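Local coordinates for erythromycin C-12 hydroxylase (Saccharopolyspora erythraea, PDB 2JJN), which hydroxylates the macrolactone ring of erythromycin D at C-12, using a heme b iron and molecular oxygen, to give erythromycin C, at residues 49-54 / 305-310; 132-137 / 396-401; 138-143 / 245-250; 290-295 / 311-316. The protein carries 2 engineered substitutions. All blocks are in the same frame, centred on the assembly; numbering follows the deposited sequence. Where two conformers were deposited one is given.

Contact 1: residues 49-54 / 305-310; sequences GVWHVF and PIPADV
With CG beside the backbone N (chi1 -71°), W51 swings its indole to the side where I306 lies, and the methyl CG2 of I306, standing anti to its own N, faces the ring. CG2 sits almost exactly over the five-membered ring of W51, 4.0 Å from its centroid and 3° off the normal, a CH-pi contact. The branch CG1 of I306 continues over the same indole, 3.9 Å from W51 CE3, so both arms of the isoleucine lie on it while the two side chains run past each other in opposite directions. Around the rest of the ring the approaches are oblique. V310 CG2 is 3.6 Å from W51 CD1, P307 CD is 3.8 Å from W51 CZ2, and the backbone oxygen P305 O reaches W51 CH2 at 3.3 Å. G49 adds a small touch through its carbonyl, O to V310 CB at 4.0 Å. Apart from the CH-pi contact, the segments meet mainly by apolar packing; W51 and I306 also both touch V43 of strand 43-45. Thus the tryptophan joins strand 51-53 of the five-stranded sheet to the end of the 299-301/304-306 hairpin and the turn after it, within the beta-rich part of a cytochrome P450 fold.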
# COMPACT_ATOMS: atom_id res chain seq x y z
N GLY A 49 -17.99 15.87 -7.90
CA GLY A 49 -17.46 17.05 -7.17
C GLY A 49 -16.19 16.74 -6.40
O GLY A 49 -15.81 17.48 -5.49
N VAL A 50 -15.52 15.66 -6.81
CA VAL A 50 -14.22 15.26 -6.23
C VAL A 50 -13.14 15.79 -7.16
O VAL A 50 -13.25 15.70 -8.37
CB VAL A 50 -14.11 13.72 -6.12
CG1 VAL A 50 -12.73 13.36 -5.63
CG2 VAL A 50 -15.15 13.21 -5.16
N TRP A 51 -12.08 16.35 -6.57
CA TRP A 51 -11.04 16.99 -7.36
C TRP A 51 -9.86 16.07 -7.44
O TRP A 51 -9.72 15.09 -6.62
CB TRP A 51 -10.62 18.29 -6.66
CG TRP A 51 -11.72 19.33 -6.77
CD1 TRP A 51 -12.90 19.37 -6.05
CD2 TRP A 51 -11.77 20.43 -7.68
NE1 TRP A 51 -13.66 20.45 -6.45
CE2 TRP A 51 -12.99 21.12 -7.44
CE3 TRP A 51 -10.89 20.90 -8.68
CZ2 TRP A 51 -13.36 22.27 -8.15
CZ3 TRP A 51 -11.24 22.07 -9.37
CH2 TRP A 51 -12.46 22.75 -9.09
N HIS A 52 -9.10 16.23 -8.51
CA HIS A 52 -8.00 15.32 -8.77
C HIS A 52 -6.79 16.17 -9.16
O HIS A 52 -6.91 17.09 -10.00
CB HIS A 52 -8.36 14.45 -9.98
CG HIS A 52 -9.50 13.54 -9.70
ND1 HIS A 52 -9.32 12.22 -9.31
CD2 HIS A 52 -10.84 13.77 -9.71
CE1 HIS A 52 -10.52 11.68 -9.11
NE2 HIS A 52 -11.45 12.59 -9.36
N VAL A 53 -5.63 15.79 -8.63
CA VAL A 53 -4.41 16.57 -8.82
C VAL A 53 -3.38 15.65 -9.47
O VAL A 53 -3.09 14.57 -8.94
CB VAL A 53 -3.93 17.11 -7.48
CG1 VAL A 53 -2.57 17.78 -7.64
CG2 VAL A 53 -4.98 18.14 -6.99
N PHE A 54 -2.84 16.07 -10.63
CA PHE A 54 -2.03 15.17 -11.47
C PHE A 54 -0.53 15.43 -11.55
O PHE A 54 0.24 14.51 -11.84
CB PHE A 54 -2.59 15.15 -12.91
CG PHE A 54 -4.03 14.68 -12.97
CD1 PHE A 54 -5.05 15.56 -13.30
CD2 PHE A 54 -4.35 13.40 -12.58
CE1 PHE A 54 -6.37 15.13 -13.35
CE2 PHE A 54 -5.69 12.93 -12.62
CZ PHE A 54 -6.71 13.82 -13.00
N PRO A 305 -9.08 27.16 -8.66
CA PRO A 305 -9.76 27.38 -7.38
C PRO A 305 -10.53 26.14 -6.95
O PRO A 305 -11.33 25.58 -7.72
CB PRO A 305 -10.72 28.55 -7.69
CG PRO A 305 -11.06 28.37 -9.13
CD PRO A 305 -9.75 27.90 -9.75
N ILE A 306 -10.23 25.69 -5.73
CA ILE A 306 -10.91 24.56 -5.13
C ILE A 306 -11.72 25.02 -3.88
O ILE A 306 -11.20 25.72 -3.06
CB ILE A 306 -9.91 23.46 -4.73
CG1 ILE A 306 -9.10 22.98 -5.93
CG2 ILE A 306 -10.69 22.28 -4.15
CD1 ILE A 306 -8.01 21.91 -5.57
N PRO A 307 -13.01 24.70 -3.83
CA PRO A 307 -13.79 25.19 -2.69
C PRO A 307 -13.48 24.44 -1.40
O PRO A 307 -12.82 23.39 -1.42
CB PRO A 307 -15.24 24.90 -3.08
CG PRO A 307 -15.12 23.84 -4.08
CD PRO A 307 -13.82 23.91 -4.78
N ALA A 308 -14.00 24.97 -0.30
CA ALA A 308 -13.93 24.27 1.00
C ALA A 308 -14.77 23.02 1.01
O ALA A 308 -15.79 22.90 0.31
CB ALA A 308 -14.42 25.22 2.10
N ASP A 309 -14.39 22.09 1.90
CA ASP A 309 -15.23 20.93 2.17
C ASP A 309 -15.49 20.03 0.97
O ASP A 309 -16.59 19.49 0.82
CB ASP A 309 -16.58 21.39 2.81
CG ASP A 309 -16.36 22.18 4.10
OD1 ASP A 309 -15.51 21.78 4.92
OD2 ASP A 309 -17.00 23.25 4.24
N VAL A 310 -14.45 19.82 0.16
CA VAL A 310 -14.54 18.85 -0.92
C VAL A 310 -13.34 17.90 -0.86
O VAL A 310 -12.32 18.21 -0.24
CB VAL A 310 -14.64 19.53 -2.32
CG1 VAL A 310 -15.86 20.46 -2.43
CG2 VAL A 310 -13.35 20.31 -2.61

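Contact 2: residues 132-137 / 396-401; sequences SFDLVD and TRHLPV
An N-capped helix springs from the edge strand of a small antiparallel sheet here, and the cap residue, D134, also clasps residues 398-399, just before strand 400-402. Its CG lies anti to the backbone N (chi1 170°), which puts the carboxylate between the first turn of helix 135-140 and residues 398-399. Each oxygen takes two bonds. OD1 accepts from H398 ND1 at 2.8 Å and from D137 N at 2.9 Å, the two donors coming from opposite faces of the carboxylate plane. OD2 is gripped likewise: L399 N is 2.8 Å from D134 OD2, and V136 N, on the other face, is 2.9 Å from that oxygen. Four donors thus fix the rotation of the group. The imidazole offers ND1 in its own plane, and D137 OD1 lies at the same ring's edge, 3.3 Å from H398 CE1; two acids so near would be expected to favour a protonated histidine. Beside the cap, F133 and V401 form a hydrogen-bonded antiparallel pair, V401 N to F133 O being 2.8 Å and nearly straight. V401 CG2 rests over one face of the phenyl, 3.8 Å from the centroid of the F133 ring. L135 N then bonds L399 O at 2.9 Å, and the side chains of L135 and L399 run side by side, both touching V254 of helix 228-259. This is the small C-terminal sheet of the P450 fold, whose edge strand 132-134 is supplied from much earlier in the chain.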
# COMPACT_ATOMS: atom_id res chain seq x y z
N SER A 132 4.37 -24.31 -11.91
CA SER A 132 3.23 -23.54 -12.42
C SER A 132 2.30 -23.28 -11.27
O SER A 132 1.78 -24.22 -10.65
CB SER A 132 2.51 -24.38 -13.49
OG SER A 132 1.27 -23.80 -13.83
N PHE A 133 2.13 -22.00 -10.89
CA PHE A 133 1.38 -21.68 -9.68
C PHE A 133 1.00 -20.21 -9.71
O PHE A 133 1.53 -19.46 -10.52
CB PHE A 133 2.19 -22.00 -8.41
CG PHE A 133 3.51 -21.26 -8.31
CD1 PHE A 133 3.57 -20.03 -7.63
CD2 PHE A 133 4.69 -21.81 -8.82
CE1 PHE A 133 4.78 -19.35 -7.45
CE2 PHE A 133 5.91 -21.13 -8.70
CZ PHE A 133 5.97 -19.87 -8.03
N ASP A 134 0.07 -19.84 -8.82
CA ASP A 134 -0.34 -18.46 -8.70
C ASP A 134 0.60 -17.80 -7.69
O ASP A 134 0.59 -18.20 -6.53
CB ASP A 134 -1.79 -18.36 -8.23
CG ASP A 134 -2.19 -16.97 -7.87
OD1 ASP A 134 -3.15 -16.82 -7.07
OD2 ASP A 134 -1.56 -16.00 -8.33
N LEU A 135 1.41 -16.82 -8.11
CA LEU A 135 2.28 -16.16 -7.16
C LEU A 135 1.52 -15.53 -6.00
O LEU A 135 2.02 -15.46 -4.89
CB LEU A 135 3.08 -15.06 -7.89
CG LEU A 135 4.11 -14.32 -7.04
CD1 LEU A 135 5.20 -15.27 -6.71
CD2 LEU A 135 4.61 -13.10 -7.76
N VAL A 136 0.30 -15.05 -6.27
CA VAL A 136 -0.45 -14.38 -5.21
C VAL A 136 -0.93 -15.40 -4.15
O VAL A 136 -0.66 -15.28 -2.97
CB VAL A 136 -1.63 -13.57 -5.79
CG1 VAL A 136 -2.47 -12.96 -4.66
CG2 VAL A 136 -1.14 -12.49 -6.72
N ASP A 137 -1.69 -16.43 -4.57
CA ASP A 137 -2.14 -17.41 -3.62
C ASP A 137 -1.00 -18.09 -2.87
O ASP A 137 -1.15 -18.42 -1.68
CB ASP A 137 -3.00 -18.50 -4.30
CG ASP A 137 -4.38 -18.04 -4.66
OD1 ASP A 137 -4.79 -16.92 -4.31
OD2 ASP A 137 -5.04 -18.84 -5.37
N THR A 396 -2.74 -6.76 -9.71
CA THR A 396 -3.61 -7.83 -10.18
C THR A 396 -4.03 -8.72 -9.03
O THR A 396 -3.28 -8.94 -8.07
CB THR A 396 -2.95 -8.64 -11.29
OG1 THR A 396 -1.78 -9.28 -10.78
CG2 THR A 396 -2.57 -7.72 -12.48
N ARG A 397 -5.23 -9.28 -9.16
CA ARG A 397 -5.79 -10.11 -8.10
C ARG A 397 -5.09 -11.47 -7.96
O ARG A 397 -4.99 -12.02 -6.87
CB ARG A 397 -7.27 -10.36 -8.38
CG ARG A 397 -8.07 -9.07 -8.32
CD ARG A 397 -9.36 -9.10 -9.16
NE ARG A 397 -10.22 -10.20 -8.75
CZ ARG A 397 -11.28 -10.61 -9.44
NH1 ARG A 397 -11.64 -10.00 -10.57
NH2 ARG A 397 -12.00 -11.63 -8.99
N HIS A 398 -4.63 -11.97 -9.10
CA HIS A 398 -3.83 -13.17 -9.17
C HIS A 398 -2.71 -12.97 -10.13
O HIS A 398 -2.76 -12.05 -10.95
CB HIS A 398 -4.72 -14.32 -9.61
CG HIS A 398 -5.75 -14.64 -8.58
ND1 HIS A 398 -5.42 -15.30 -7.41
CD2 HIS A 398 -7.05 -14.28 -8.46
CE1 HIS A 398 -6.48 -15.36 -6.62
NE2 HIS A 398 -7.49 -14.77 -7.25
N LEU A 399 -1.70 -13.82 -10.06
CA LEU A 399 -0.60 -13.71 -11.01
C LEU A 399 -0.07 -15.13 -11.26
O LEU A 399 0.89 -15.59 -10.65
CB LEU A 399 0.53 -12.82 -10.42
CG LEU A 399 1.51 -12.42 -11.55
CD1 LEU A 399 0.92 -11.32 -12.45
CD2 LEU A 399 2.89 -11.96 -10.98
N PRO A 400 -0.72 -15.86 -12.17
CA PRO A 400 -0.20 -17.16 -12.55
C PRO A 400 1.16 -16.97 -13.14
O PRO A 400 1.38 -16.10 -14.00
CB PRO A 400 -1.20 -17.63 -13.63
CG PRO A 400 -2.43 -16.76 -13.43
CD PRO A 400 -1.94 -15.46 -12.89
N VAL A 401 2.10 -17.77 -12.66
CA VAL A 401 3.46 -17.69 -13.20
C VAL A 401 3.96 -19.07 -13.59
O VAL A 401 3.45 -20.12 -13.16
CB VAL A 401 4.44 -17.08 -12.15
CG1 VAL A 401 4.09 -15.59 -11.91
CG2 VAL A 401 4.36 -17.89 -10.82
O HOH W 1 0.83 -21.01 -13.91

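Contact 3: residues 138-143 / 245-250; sequences VLAFPL and TTTVLL. With HEM (protoporphyrin IX containing Fe), chain B.
The long central helix of the P450 fold, 228-259, is met on its flank away from the heme by the junction between helices 135-140 and 142-152. One polar bond marks the meeting: T247 OG1 donates to A140 O at 2.7 Å, arriving from above the carbonyl plane. T247 has its hydroxyl beside the backbone N (chi1 -62°), a position from which H243 O, one turn earlier, is also within hydrogen-bonding reach of OG1, leaving two carbonyls to share or compete for the single hydroxyl proton. Residues 138-140 form a wider pi-type turn. On the apolar side A140 points its methyl at helix 228-259, with CB 3.9 Å from L250 CD2. That same leucine methyl meets L139 CD2 at 3.8 Å, the two side chains crossing at about a right angle. F141 points away from that helix; its CB grazes T247 CG2 at 4.3 Å, while its carbonyl is hydrogen-bonded to H243 NE2 and its ring meets that imidazole edge-to-face. The other flank of 245-250 belongs to the cofactor pocket. The sequence AGHITT is consistent with T245 being the conserved threonine of this helix in P450s; its hydroxyl bonds A241 O and comes to 3.1 Å from the vinyl carbon CAB of the heme. L249 CD2 packs on the same vinyl group, 3.5 Å from heme CBB, and T246 OG1 is 3.7 Å from heme CMC. A water occupies an axial site of the iron at 2.2 Å.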
# COMPACT_ATOMS: atom_id res chain seq x y z
N VAL A 138 0.13 -18.32 -3.57
CA VAL A 138 1.21 -19.13 -2.98
C VAL A 138 2.06 -18.30 -2.02
O VAL A 138 2.45 -18.77 -0.95
CB VAL A 138 2.12 -19.76 -4.05
CG1 VAL A 138 3.41 -20.35 -3.43
CG2 VAL A 138 1.35 -20.87 -4.77
N LEU A 139 2.37 -17.06 -2.43
CA LEU A 139 3.35 -16.27 -1.68
C LEU A 139 2.89 -14.85 -1.37
O LEU A 139 3.00 -14.39 -0.22
CB LEU A 139 4.68 -16.19 -2.45
CG LEU A 139 5.77 -15.35 -1.74
CD1 LEU A 139 6.14 -15.95 -0.39
CD2 LEU A 139 7.03 -15.21 -2.58
N ALA A 140 2.44 -14.11 -2.38
CA ALA A 140 2.35 -12.65 -2.17
C ALA A 140 1.23 -12.34 -1.20
O ALA A 140 1.30 -11.37 -0.44
CB ALA A 140 2.15 -11.90 -3.47
N PHE A 141 0.18 -13.15 -1.22
CA PHE A 141 -0.92 -12.93 -0.28
C PHE A 141 -0.56 -13.45 1.11
O PHE A 141 -0.59 -12.65 2.09
CB PHE A 141 -2.23 -13.54 -0.78
CG PHE A 141 -3.40 -13.23 0.11
CD1 PHE A 141 -4.20 -12.11 -0.16
CD2 PHE A 141 -3.69 -14.04 1.21
CE1 PHE A 141 -5.30 -11.82 0.66
CE2 PHE A 141 -4.77 -13.75 2.06
CZ PHE A 141 -5.57 -12.64 1.77
N PRO A 142 -0.17 -14.74 1.26
CA PRO A 142 0.10 -15.23 2.62
C PRO A 142 1.29 -14.60 3.37
O PRO A 142 1.26 -14.49 4.60
CB PRO A 142 0.36 -16.72 2.45
CG PRO A 142 0.44 -16.98 0.97
CD PRO A 142 -0.06 -15.80 0.23
N LEU A 143 2.35 -14.26 2.65
CA LEU A 143 3.54 -13.79 3.35
C LEU A 143 3.27 -12.61 4.26
O LEU A 143 3.55 -12.73 5.46
CB LEU A 143 4.69 -13.52 2.35
CG LEU A 143 5.90 -12.84 2.99
CD1 LEU A 143 6.66 -13.79 3.98
CD2 LEU A 143 6.82 -12.39 1.84
N THR A 245 -0.72 -3.84 0.38
CA THR A 245 0.29 -3.14 -0.43
C THR A 245 1.43 -4.08 -0.73
O THR A 245 1.95 -4.11 -1.83
CB THR A 245 0.90 -1.97 0.36
OG1 THR A 245 1.36 -2.46 1.62
CG2 THR A 245 -0.09 -0.86 0.53
N THR A 246 1.84 -4.85 0.25
CA THR A 246 2.98 -5.70 0.03
C THR A 246 2.60 -6.81 -0.94
O THR A 246 3.37 -7.11 -1.88
CB THR A 246 3.63 -6.13 1.40
OG1 THR A 246 3.52 -5.04 2.37
CG2 THR A 246 5.03 -6.55 1.27
N THR A 247 1.37 -7.32 -0.84
CA THR A 247 0.85 -8.30 -1.82
C THR A 247 0.81 -7.73 -3.27
O THR A 247 1.32 -8.35 -4.19
CB THR A 247 -0.54 -8.75 -1.42
OG1 THR A 247 -0.44 -9.38 -0.13
CG2 THR A 247 -1.20 -9.73 -2.46
N VAL A 248 0.23 -6.55 -3.44
CA VAL A 248 0.22 -5.88 -4.74
C VAL A 248 1.64 -5.57 -5.25
O VAL A 248 1.92 -5.73 -6.45
CB VAL A 248 -0.63 -4.59 -4.59
CG1 VAL A 248 -0.48 -3.72 -5.81
CG2 VAL A 248 -2.14 -5.01 -4.33
N LEU A 249 2.52 -5.08 -4.38
CA LEU A 249 3.87 -4.73 -4.84
C LEU A 249 4.61 -5.94 -5.36
O LEU A 249 5.23 -5.87 -6.43
CB LEU A 249 4.67 -4.07 -3.74
CG LEU A 249 6.08 -3.66 -4.17
CD1 LEU A 249 6.03 -2.71 -5.33
CD2 LEU A 249 6.84 -2.99 -3.00
N LEU A 250 4.52 -7.07 -4.63
CA LEU A 250 5.32 -8.23 -5.09
C LEU A 250 4.84 -8.71 -6.46
O LEU A 250 5.67 -9.02 -7.34
CB LEU A 250 5.25 -9.37 -4.08
CG LEU A 250 6.11 -10.59 -4.45
CD1 LEU A 250 7.56 -10.14 -4.61
CD2 LEU A 250 6.01 -11.68 -3.37
CHA HEM B . 0.85 5.32 5.28
CHB HEM B . 1.94 3.25 0.99
CHC HEM B . 3.37 -0.75 3.32
CHD HEM B . 1.54 1.00 7.48
C1A HEM B . 1.10 5.09 3.94
C2A HEM B . 0.88 6.08 2.88
C3A HEM B . 1.17 5.51 1.70
C4A HEM B . 1.56 4.14 1.96
CMA HEM B . 1.06 6.15 0.30
CAA HEM B . 0.44 7.54 3.09
CBA HEM B . -1.07 7.66 3.24
CGA HEM B . -1.55 9.11 3.18
O1A HEM B . -0.70 10.04 3.05
O2A HEM B . -2.80 9.30 3.33
C1B HEM B . 2.44 1.98 1.26
C2B HEM B . 2.98 1.08 0.28
C3B HEM B . 3.39 -0.04 0.93
C4B HEM B . 3.09 0.18 2.34
CMB HEM B . 3.03 1.48 -1.21
CAB HEM B . 4.02 -1.34 0.40
CBB HEM B . 4.82 -1.31 -0.62
C1C HEM B . 3.00 -0.62 4.64
C2C HEM B . 3.22 -1.63 5.67
C3C HEM B . 2.71 -1.15 6.82
C4C HEM B . 2.17 0.19 6.56
CMC HEM B . 3.94 -2.98 5.38
CAC HEM B . 2.64 -1.81 8.21
CBC HEM B . 3.62 -2.55 8.72
C1D HEM B . 1.18 2.28 7.22
C2D HEM B . 0.59 3.13 8.20
C3D HEM B . 0.40 4.46 7.54
C4D HEM B . 0.88 4.30 6.20
CMD HEM B . 0.22 2.76 9.67
CAD HEM B . -0.21 5.74 8.15
CBD HEM B . 0.87 6.65 8.74
CGD HEM B . 0.26 7.94 9.21
O1D HEM B . -0.90 8.24 8.87
O2D HEM B . 0.96 8.67 9.94
NA HEM B . 1.55 3.90 3.34
NB HEM B . 2.46 1.40 2.53
NC HEM B . 2.33 0.44 5.23
ND HEM B . 1.35 3.01 6.02
FE HEM B . 2.07 2.25 4.29
O HOH W 2 0.02 1.53 3.82

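Contact 4: residues 290-295 / 311-316; sequences QMQRTT and MVNTWV. With HEM (protoporphyrin IX containing Fe), chain B.
Q290 begins by sending an extended chain over W315, with its amide oxygen OE1 above one face of the indole, nearest CZ2 at 3.1 Å, and the amide and ring planes 71° apart. M291 pairs with T314 through backbone bonds in both directions, T314 N to M291 O being 2.8 Å. Its side chain turns to the heme side, where SD touches V316 CG2 at 3.8 Å. Q292, a substrate-binding residue, lies on the same sheet face as Q290 beside N313; both Q292 and N313 are modelled in two conformers, and the close approach of their amides is doubtful. R293 repeats the backbone pairing, R293 N giving a bond of 2.8 Å to V312 O, and then bends at chi2 (-68°) toward the heme. There its guanidinium meets one propionate edge-on: R293 NH1 is 2.9 Å from heme O2A, and R293 NH2 is 2.8 Å from heme O1A. NH1 also donates in the guanidinium plane to Q292 O at 3.0 Å, which helps hold the group's orientation against the cofactor. T294 sets CG2 against the M311 methyl, while its hydroxyl goes to D72 O. T295 closes the walk with CG2 3.7 Å from V312 CG2, its OG1 bonding to P307 O and V310 N. Both are inner strands of the five-stranded sheet: 311-315 is flanked by parallel strand 51-53, 290-295 by strand 69-70, and helix 56-64 packs on the face that carries M291, R293 and T314.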
# COMPACT_ATOMS: atom_id res chain seq x y z
N GLN A 290 -3.30 6.59 -5.73
CA GLN A 290 -3.97 7.83 -5.31
C GLN A 290 -4.17 7.85 -3.81
O GLN A 290 -4.30 6.79 -3.17
CB GLN A 290 -5.32 7.95 -6.03
CG GLN A 290 -6.25 6.76 -5.80
CD GLN A 290 -7.54 6.77 -6.61
OE1 GLN A 290 -7.66 7.45 -7.64
NE2 GLN A 290 -8.54 6.04 -6.12
N MET A 291 -4.19 9.07 -3.25
CA MET A 291 -4.54 9.29 -1.84
C MET A 291 -5.60 10.35 -1.76
O MET A 291 -5.69 11.13 -2.67
CB MET A 291 -3.33 9.73 -0.98
CG MET A 291 -2.43 8.57 -0.64
SD MET A 291 -1.13 8.87 -1.76
CE MET A 291 -0.13 9.95 -0.75
N GLN A 292 -6.38 10.36 -0.69
CA GLN A 292 -7.49 11.31 -0.56
C GLN A 292 -7.26 12.27 0.56
O GLN A 292 -6.69 11.92 1.61
CB GLN A 292 -8.83 10.58 -0.29
CG GLN A 292 -9.33 9.91 -1.61
CD GLN A 292 -8.66 8.57 -1.89
OE1 GLN A 292 -8.18 8.28 -3.00
NE2 GLN A 292 -8.64 7.73 -0.87
N ARG A 293 -7.67 13.51 0.30
CA ARG A 293 -7.69 14.61 1.31
C ARG A 293 -9.03 15.33 1.25
O ARG A 293 -9.79 15.14 0.31
CB ARG A 293 -6.53 15.61 1.09
CG ARG A 293 -5.15 14.96 1.14
CD ARG A 293 -4.88 14.50 2.60
NE ARG A 293 -3.47 14.13 2.82
CZ ARG A 293 -3.02 12.87 2.81
NH1 ARG A 293 -3.80 11.84 2.49
NH2 ARG A 293 -1.76 12.64 3.17
N THR A 294 -9.31 16.15 2.26
CA THR A 294 -10.52 17.00 2.19
C THR A 294 -10.11 18.44 2.47
O THR A 294 -9.37 18.69 3.40
CB THR A 294 -11.57 16.53 3.19
OG1 THR A 294 -11.01 16.49 4.50
CG2 THR A 294 -12.10 15.17 2.80
N THR A 295 -10.56 19.39 1.66
CA THR A 295 -10.17 20.78 1.92
C THR A 295 -10.91 21.32 3.15
O THR A 295 -12.11 21.07 3.35
CB THR A 295 -10.50 21.70 0.74
OG1 THR A 295 -11.88 21.56 0.41
CG2 THR A 295 -9.69 21.26 -0.49
N MET A 311 -13.54 16.72 -1.45
CA MET A 311 -12.48 15.71 -1.47
C MET A 311 -11.52 15.99 -2.64
O MET A 311 -11.96 16.41 -3.71
CB MET A 311 -13.09 14.33 -1.59
CG MET A 311 -12.07 13.25 -1.80
SD MET A 311 -12.60 11.69 -1.04
CE MET A 311 -12.49 12.15 0.68
N VAL A 312 -10.24 15.76 -2.40
CA VAL A 312 -9.17 15.96 -3.39
C VAL A 312 -8.39 14.66 -3.45
O VAL A 312 -7.97 14.15 -2.40
CB VAL A 312 -8.22 17.09 -2.93
CG1 VAL A 312 -7.10 17.27 -3.96
CG2 VAL A 312 -9.02 18.41 -2.73
N ASN A 313 -8.19 14.13 -4.66
CA ASN A 313 -7.47 12.85 -4.90
C ASN A 313 -6.11 13.27 -5.46
O ASN A 313 -6.06 13.94 -6.49
CB ASN A 313 -8.28 12.13 -6.01
CG ASN A 313 -9.35 11.23 -5.48
OD1 ASN A 313 -10.50 11.37 -5.85
ND2 ASN A 313 -8.98 10.28 -4.63
N THR A 314 -5.03 12.89 -4.79
CA THR A 314 -3.67 13.17 -5.30
C THR A 314 -3.14 11.94 -6.01
O THR A 314 -3.01 10.90 -5.37
CB THR A 314 -2.66 13.51 -4.20
OG1 THR A 314 -2.61 12.49 -3.20
CG2 THR A 314 -2.98 14.85 -3.50
N TRP A 315 -2.87 12.05 -7.30
CA TRP A 315 -2.50 10.91 -8.13
C TRP A 315 -0.99 10.69 -8.10
O TRP A 315 -0.22 11.21 -8.92
CB TRP A 315 -3.01 11.12 -9.55
CG TRP A 315 -4.46 10.79 -9.71
CD1 TRP A 315 -5.49 11.63 -9.50
CD2 TRP A 315 -5.00 9.53 -10.11
NE1 TRP A 315 -6.71 10.96 -9.78
CE2 TRP A 315 -6.42 9.67 -10.15
CE3 TRP A 315 -4.43 8.28 -10.40
CZ2 TRP A 315 -7.27 8.61 -10.49
CZ3 TRP A 315 -5.27 7.23 -10.77
CH2 TRP A 315 -6.68 7.40 -10.81
N VAL A 316 -0.57 9.91 -7.10
CA VAL A 316 0.86 9.55 -7.01
C VAL A 316 1.33 8.84 -8.31
O VAL A 316 2.45 9.03 -8.76
CB VAL A 316 1.12 8.73 -5.74
CG1 VAL A 316 2.40 7.91 -5.85
CG2 VAL A 316 1.22 9.74 -4.55
CHA HEM B . 0.85 5.32 5.28
CHB HEM B . 1.94 3.25 0.99
CHC HEM B . 3.37 -0.75 3.32
CHD HEM B . 1.54 1.00 7.48
C1A HEM B . 1.10 5.09 3.94
C2A HEM B . 0.88 6.08 2.88
C3A HEM B . 1.17 5.51 1.70
C4A HEM B . 1.56 4.14 1.96
CMA HEM B . 1.06 6.15 0.30
CAA HEM B . 0.44 7.54 3.09
CBA HEM B . -1.07 7.66 3.24
CGA HEM B . -1.55 9.11 3.18
O1A HEM B . -0.70 10.04 3.05
O2A HEM B . -2.80 9.30 3.33
C1B HEM B . 2.44 1.98 1.26
C2B HEM B . 2.98 1.08 0.28
C3B HEM B . 3.39 -0.04 0.93
C4B HEM B . 3.09 0.18 2.34
CMB HEM B . 3.03 1.48 -1.21
CAB HEM B . 4.02 -1.34 0.40
CBB HEM B . 4.82 -1.31 -0.62
C1C HEM B . 3.00 -0.62 4.64
C2C HEM B . 3.22 -1.63 5.67
C3C HEM B . 2.71 -1.15 6.82
C4C HEM B . 2.17 0.19 6.56
CMC HEM B . 3.94 -2.98 5.38
CAC HEM B . 2.64 -1.81 8.21
CBC HEM B . 3.62 -2.55 8.72
C1D HEM B . 1.18 2.28 7.22
C2D HEM B . 0.59 3.13 8.20
C3D HEM B . 0.40 4.46 7.54
C4D HEM B . 0.88 4.30 6.20
CMD HEM B . 0.22 2.76 9.67
CAD HEM B . -0.21 5.74 8.15
CBD HEM B . 0.87 6.65 8.74
CGD HEM B . 0.26 7.94 9.21
O1D HEM B . -0.90 8.24 8.87
O2D HEM B . 0.96 8.67 9.94
NA HEM B . 1.55 3.90 3.34
NB HEM B . 2.46 1.40 2.53
NC HEM B . 2.33 0.44 5.23
ND HEM B . 1.35 3.01 6.02
FE HEM B . 2.07 2.25 4.29
O HOH W 2 0.02 1.53 3.82

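How the contacts relate
From the N terminus, strand 51-53 comes first; contact 1 ties it to the hairpin end and turn at 305-310, closing a loop of some 250 residues. Contact 2 opens within that loop and crosses it, because its partner, 396-401, lies near the C terminus. Contact 3 follows directly along helix 135-140 and closes on helix 228-259, inside the loops of both contact 1 and contact 2. Contact 4 opens later, crosses contact 1 and is enclosed by contact 2. Contacts 1 and 4 share one sheet, where W51 O meets N313 N. Across the chain's centre, contacts 2 and 3 share helix 135-140, which contact 2 joins to the small C-terminal sheet. The heme touches both 3 and 4.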